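Local coordinates for acetyltransferase (Escherichia coli, PDB 7BYY), which acetylates aminoacyl-tRNAs as a GNAT-family toxin, probably taking the acetyl group from acetyl-CoA and acting on glycyl-tRNA, at residues K80-G85 with G137-A142; V156-T161 with A167-L172. The protein carries 1 engineered substitution. One frame throughout, in Å; residues are numbered along the deposited sequence.

Overall arrangement
Interactions 1 and 2 illustrate how a loop and a hairpin can meet on one sheet: their centres lie about 7 Å apart, and strands 137-142 and 168-173 are antiparallel neighbours. Probable backbone hydrogen bonds join them, from Ala142 N to Val168 O (2.8 Å) and from Met170 N to Leu140 O (2.9 Å). Tyr139 OH also packs on Pro169 CB at 3.4 Å. Both interactions are centred about 15 Å from the centre of the chain, on the same side of it. In GNAT enzymes acetyl-CoA generally binds where the fourth and fifth strands part; here strand 137-142 pairs in parallel with 94-105, so interaction 1 involves one of the two corresponding strands.

Interaction 1 of 2, residues K80-G85 with G137-A142; sequences KQRVSG and GVYLDA
At the margin of the GNAT sheet, the loop between strands 67-79 and 94-105 brings Arg82 up to Tyr139 of strand 137-142. It is a slight contact, burying 58 Å² in all, and its nearest atoms are Arg82 NH2 and Tyr139 OH, 4.1 Å apart. The arginine chain bends at its third torsion (chi3 75°), which turns the guanidinium so that it meets the hydroxyl obliquely. The two side chains cross at about a right angle, and the guanidinium and ring planes are turned 68° against each other, so the groups do not stack. On the loop side, the turn carrying Arg82 is closed by a backbone bond from Ser84 N to Lys80 O (3.0 Å). On the strand side, Tyr139 has Val97 and Arg99 of strand 94-105 against it, while Leu158, just past strand 156-157, packs on it too. The carboxylate of Asp141 also comes near: its OD2 lies 3.2 Å from Tyr139 OH and 6.3 Å from Arg82 NH2. The chemistry thus implies a loose polar approach between an exposed arginine and a buried tyrosine, in which the positive charge and the more distant carboxylate would at most attract each other weakly.

Interaction 2 of 2, residues V156-T161 with A167-L172; sequences VQLSAT and AVPMFL
Gln157 sets CG anti to its own nitrogen (chi1 -174°) and continues extended, laying its terminal amide against Val168, with NE2 3.6 Å from CG1 of that valine. Leu158, on the side of Phe171, instead has CG anti to the carbonyl carbon (chi1 -58°), and its CD1 settles between Pro169 CB at 3.8 Å and Phe171 CB at 3.9 Å. The rotation of the glutamine amide is fixed as well: NE2 donates to Ser159 O at 2.7 Å, nearly straight, with that oxygen in the amide plane, although the donor sits above the carbonyl plane of Ser159. A polar side chain thereby ties down the backbone just beyond the strand. Ser159 CB touches Pro169 CG at 4.0 Å, so the proline ring is met by both Leu158 and Ser159.

Between these side chains the backbones pair antiparallel. Val156 and Phe171 form a hydrogen-bonded pair through Val156 N to Phe171 O (2.9 Å) and Phe171 N to Val156 O (3.1 Å). Gln157 and Met170 form the non-hydrogen-bonded pair that follows, their side chains on the face that Ile147 of helix 147-151 covers. Leu158 N then donates almost straight to Pro169 O, 2.9 Å away, prolonging the pairing past the end of strand 156-157. Val86 lines the other face, beside Val156, Leu158 and Phe171. This is the antiparallel C-terminal beta hairpin of the GNAT fold, in which the later strand, 168-173, lies inside and the short strand 156-157 forms the edge of the sheet within this chain.

Interaction 1 of 2, residues K80-G85 with G137-A142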
# COMPACT_ATOMS: atom_id res chain seq x y z
N LYS A 80 -14.69 -4.19 -6.85
CA LYS A 80 -14.48 -4.84 -8.14
C LYS A 80 -15.40 -4.32 -9.23
O LYS A 80 -15.11 -4.52 -10.41
CB LYS A 80 -14.65 -6.36 -7.99
CG LYS A 80 -15.83 -6.79 -7.13
CD LYS A 80 -16.14 -8.27 -7.31
CE LYS A 80 -17.41 -8.67 -6.58
NZ LYS A 80 -17.95 -9.99 -7.03
N GLN A 81 -16.51 -3.66 -8.86
CA GLN A 81 -17.45 -3.20 -9.87
C GLN A 81 -16.88 -2.05 -10.69
O GLN A 81 -17.07 -1.98 -11.91
CB GLN A 81 -18.77 -2.78 -9.22
CG GLN A 81 -19.27 -3.71 -8.11
CD GLN A 81 -19.26 -5.19 -8.48
OE1 GLN A 81 -18.89 -6.04 -7.67
NE2 GLN A 81 -19.68 -5.50 -9.71
N ARG A 82 -16.17 -1.12 -10.04
CA ARG A 82 -15.64 0.05 -10.73
C ARG A 82 -14.52 -0.28 -11.70
O ARG A 82 -14.08 0.61 -12.44
CB ARG A 82 -15.14 1.07 -9.70
CG ARG A 82 -16.13 1.32 -8.57
CD ARG A 82 -15.43 1.75 -7.29
NE ARG A 82 -14.98 3.14 -7.36
CZ ARG A 82 -14.46 3.81 -6.34
NH1 ARG A 82 -14.32 3.21 -5.16
NH2 ARG A 82 -14.08 5.07 -6.49
N VAL A 83 -14.06 -1.53 -11.73
CA VAL A 83 -12.95 -1.93 -12.58
C VAL A 83 -13.32 -3.06 -13.54
O VAL A 83 -12.64 -3.24 -14.56
CB VAL A 83 -11.71 -2.30 -11.73
CG1 VAL A 83 -10.80 -3.29 -12.41
CG2 VAL A 83 -10.95 -1.03 -11.36
N SER A 84 -14.42 -3.78 -13.28
CA SER A 84 -14.91 -4.82 -14.18
C SER A 84 -14.91 -4.35 -15.63
O SER A 84 -15.47 -3.30 -15.95
CB SER A 84 -16.32 -5.25 -13.77
OG SER A 84 -17.31 -4.45 -14.40
N GLY A 85 -14.29 -5.14 -16.50
CA GLY A 85 -13.98 -4.72 -17.84
C GLY A 85 -12.52 -4.36 -18.05
O GLY A 85 -12.09 -4.21 -19.20
N GLY A 137 -2.94 -2.31 -9.37
CA GLY A 137 -2.55 -1.32 -10.36
C GLY A 137 -2.54 0.07 -9.75
O GLY A 137 -2.39 0.23 -8.54
N VAL A 138 -2.71 1.06 -10.62
CA VAL A 138 -2.72 2.47 -10.22
C VAL A 138 -4.03 3.10 -10.67
O VAL A 138 -4.42 2.96 -11.84
CB VAL A 138 -1.51 3.23 -10.80
CG1 VAL A 138 -1.67 4.72 -10.57
CG2 VAL A 138 -0.22 2.73 -10.17
N TYR A 139 -4.69 3.78 -9.75
CA TYR A 139 -5.94 4.48 -10.01
C TYR A 139 -5.70 5.98 -9.92
O TYR A 139 -4.85 6.45 -9.15
CB TYR A 139 -7.02 4.05 -9.02
CG TYR A 139 -8.30 4.86 -9.08
CD1 TYR A 139 -8.48 5.97 -8.26
CD2 TYR A 139 -9.32 4.51 -9.94
CE1 TYR A 139 -9.64 6.71 -8.31
CE2 TYR A 139 -10.49 5.24 -9.99
CZ TYR A 139 -10.65 6.34 -9.18
OH TYR A 139 -11.81 7.08 -9.23
N LEU A 140 -6.43 6.75 -10.73
CA LEU A 140 -6.32 8.20 -10.68
C LEU A 140 -7.62 8.82 -11.18
O LEU A 140 -8.45 8.16 -11.81
CB LEU A 140 -5.13 8.70 -11.50
CG LEU A 140 -5.00 8.36 -12.99
CD1 LEU A 140 -5.78 9.32 -13.86
CD2 LEU A 140 -3.53 8.37 -13.37
N ASP A 141 -7.77 10.11 -10.90
CA ASP A 141 -8.91 10.90 -11.34
C ASP A 141 -8.35 12.04 -12.19
O ASP A 141 -7.87 13.05 -11.65
CB ASP A 141 -9.71 11.41 -10.14
CG ASP A 141 -10.73 10.40 -9.64
OD1 ASP A 141 -11.67 10.08 -10.40
OD2 ASP A 141 -10.58 9.93 -8.50
N ALA A 142 -8.41 11.89 -13.51
CA ALA A 142 -7.68 12.75 -14.43
C ALA A 142 -8.47 14.01 -14.76
O ALA A 142 -9.64 13.93 -15.15
CB ALA A 142 -7.34 12.00 -15.71

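Interaction 2 of 2, residues V156-T161 with A167-L172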
# COMPACT_ATOMS: atom_id res chain seq x y z
N VAL A 156 -6.58 3.31 -18.94
CA VAL A 156 -7.87 3.15 -19.61
C VAL A 156 -8.92 3.88 -18.77
O VAL A 156 -8.98 3.70 -17.55
CB VAL A 156 -8.24 1.67 -19.81
CG1 VAL A 156 -8.01 0.88 -18.53
CG2 VAL A 156 -9.68 1.53 -20.26
N GLN A 157 -9.74 4.69 -19.43
CA GLN A 157 -10.77 5.43 -18.72
C GLN A 157 -11.92 4.51 -18.34
O GLN A 157 -12.37 3.68 -19.14
CB GLN A 157 -11.28 6.59 -19.58
CG GLN A 157 -12.25 7.51 -18.87
CD GLN A 157 -12.52 8.79 -19.63
OE1 GLN A 157 -11.76 9.17 -20.52
NE2 GLN A 157 -13.62 9.46 -19.29
N LEU A 158 -12.40 4.66 -17.11
CA LEU A 158 -13.46 3.80 -16.58
C LEU A 158 -14.85 4.38 -16.75
O LEU A 158 -15.82 3.62 -16.81
CB LEU A 158 -13.21 3.50 -15.10
CG LEU A 158 -11.86 2.84 -14.78
CD1 LEU A 158 -11.42 3.16 -13.36
CD2 LEU A 158 -11.93 1.34 -15.01
N SER A 159 -14.98 5.70 -16.83
CA SER A 159 -16.28 6.34 -16.94
C SER A 159 -16.10 7.75 -17.49
O SER A 159 -15.03 8.35 -17.34
CB SER A 159 -16.99 6.38 -15.58
OG SER A 159 -18.30 6.92 -15.69
N ALA A 160 -17.15 8.26 -18.13
CA ALA A 160 -17.15 9.62 -18.65
C ALA A 160 -17.76 10.62 -17.67
O ALA A 160 -17.88 11.80 -18.02
CB ALA A 160 -17.91 9.67 -19.98
N THR A 161 -18.09 10.17 -16.46
CA THR A 161 -18.73 11.08 -15.47
C THR A 161 -17.70 11.58 -14.45
O THR A 161 -17.12 10.74 -13.74
CB THR A 161 -19.89 10.38 -14.76
OG1 THR A 161 -20.53 9.51 -15.69
CG2 THR A 161 -20.90 11.35 -14.19
N ALA A 167 -12.49 15.72 -13.17
CA ALA A 167 -11.70 14.47 -13.12
C ALA A 167 -12.57 13.23 -13.38
O ALA A 167 -13.69 13.15 -12.85
CB ALA A 167 -10.99 14.37 -11.79
N VAL A 168 -12.02 12.30 -14.16
CA VAL A 168 -12.61 11.02 -14.56
C VAL A 168 -11.74 9.89 -14.02
O VAL A 168 -10.52 10.04 -13.92
CB VAL A 168 -12.76 10.92 -16.09
CG1 VAL A 168 -13.91 11.79 -16.57
CG2 VAL A 168 -11.46 11.30 -16.78
N PRO A 169 -12.32 8.74 -13.67
CA PRO A 169 -11.50 7.64 -13.16
C PRO A 169 -10.75 6.94 -14.28
O PRO A 169 -11.29 6.67 -15.36
CB PRO A 169 -12.53 6.71 -12.52
CG PRO A 169 -13.78 6.96 -13.27
CD PRO A 169 -13.76 8.43 -13.63
N MET A 170 -9.47 6.66 -14.03
CA MET A 170 -8.63 5.93 -14.96
C MET A 170 -7.82 4.89 -14.19
O MET A 170 -7.52 5.07 -13.01
CB MET A 170 -7.69 6.88 -15.74
CG MET A 170 -8.39 8.04 -16.43
SD MET A 170 -7.36 8.88 -17.65
CE MET A 170 -7.32 7.66 -18.96
N PHE A 171 -7.48 3.80 -14.87
CA PHE A 171 -6.84 2.66 -14.23
C PHE A 171 -5.77 2.09 -15.14
O PHE A 171 -5.90 2.08 -16.36
CB PHE A 171 -7.87 1.57 -13.88
CG PHE A 171 -7.29 0.40 -13.13
CD1 PHE A 171 -7.07 0.48 -11.76
CD2 PHE A 171 -6.97 -0.77 -13.79
CE1 PHE A 171 -6.54 -0.60 -11.07
CE2 PHE A 171 -6.44 -1.85 -13.11
CZ PHE A 171 -6.22 -1.76 -11.75
N LEU A 172 -4.70 1.59 -14.51
CA LEU A 172 -3.61 0.93 -15.22
C LEU A 172 -3.16 -0.27 -14.39
O LEU A 172 -2.64 -0.09 -13.28
CB LEU A 172 -2.44 1.88 -15.48
CG LEU A 172 -1.24 1.31 -16.23
CD1 LEU A 172 -1.67 0.78 -17.60
CD2 LEU A 172 -0.15 2.35 -16.37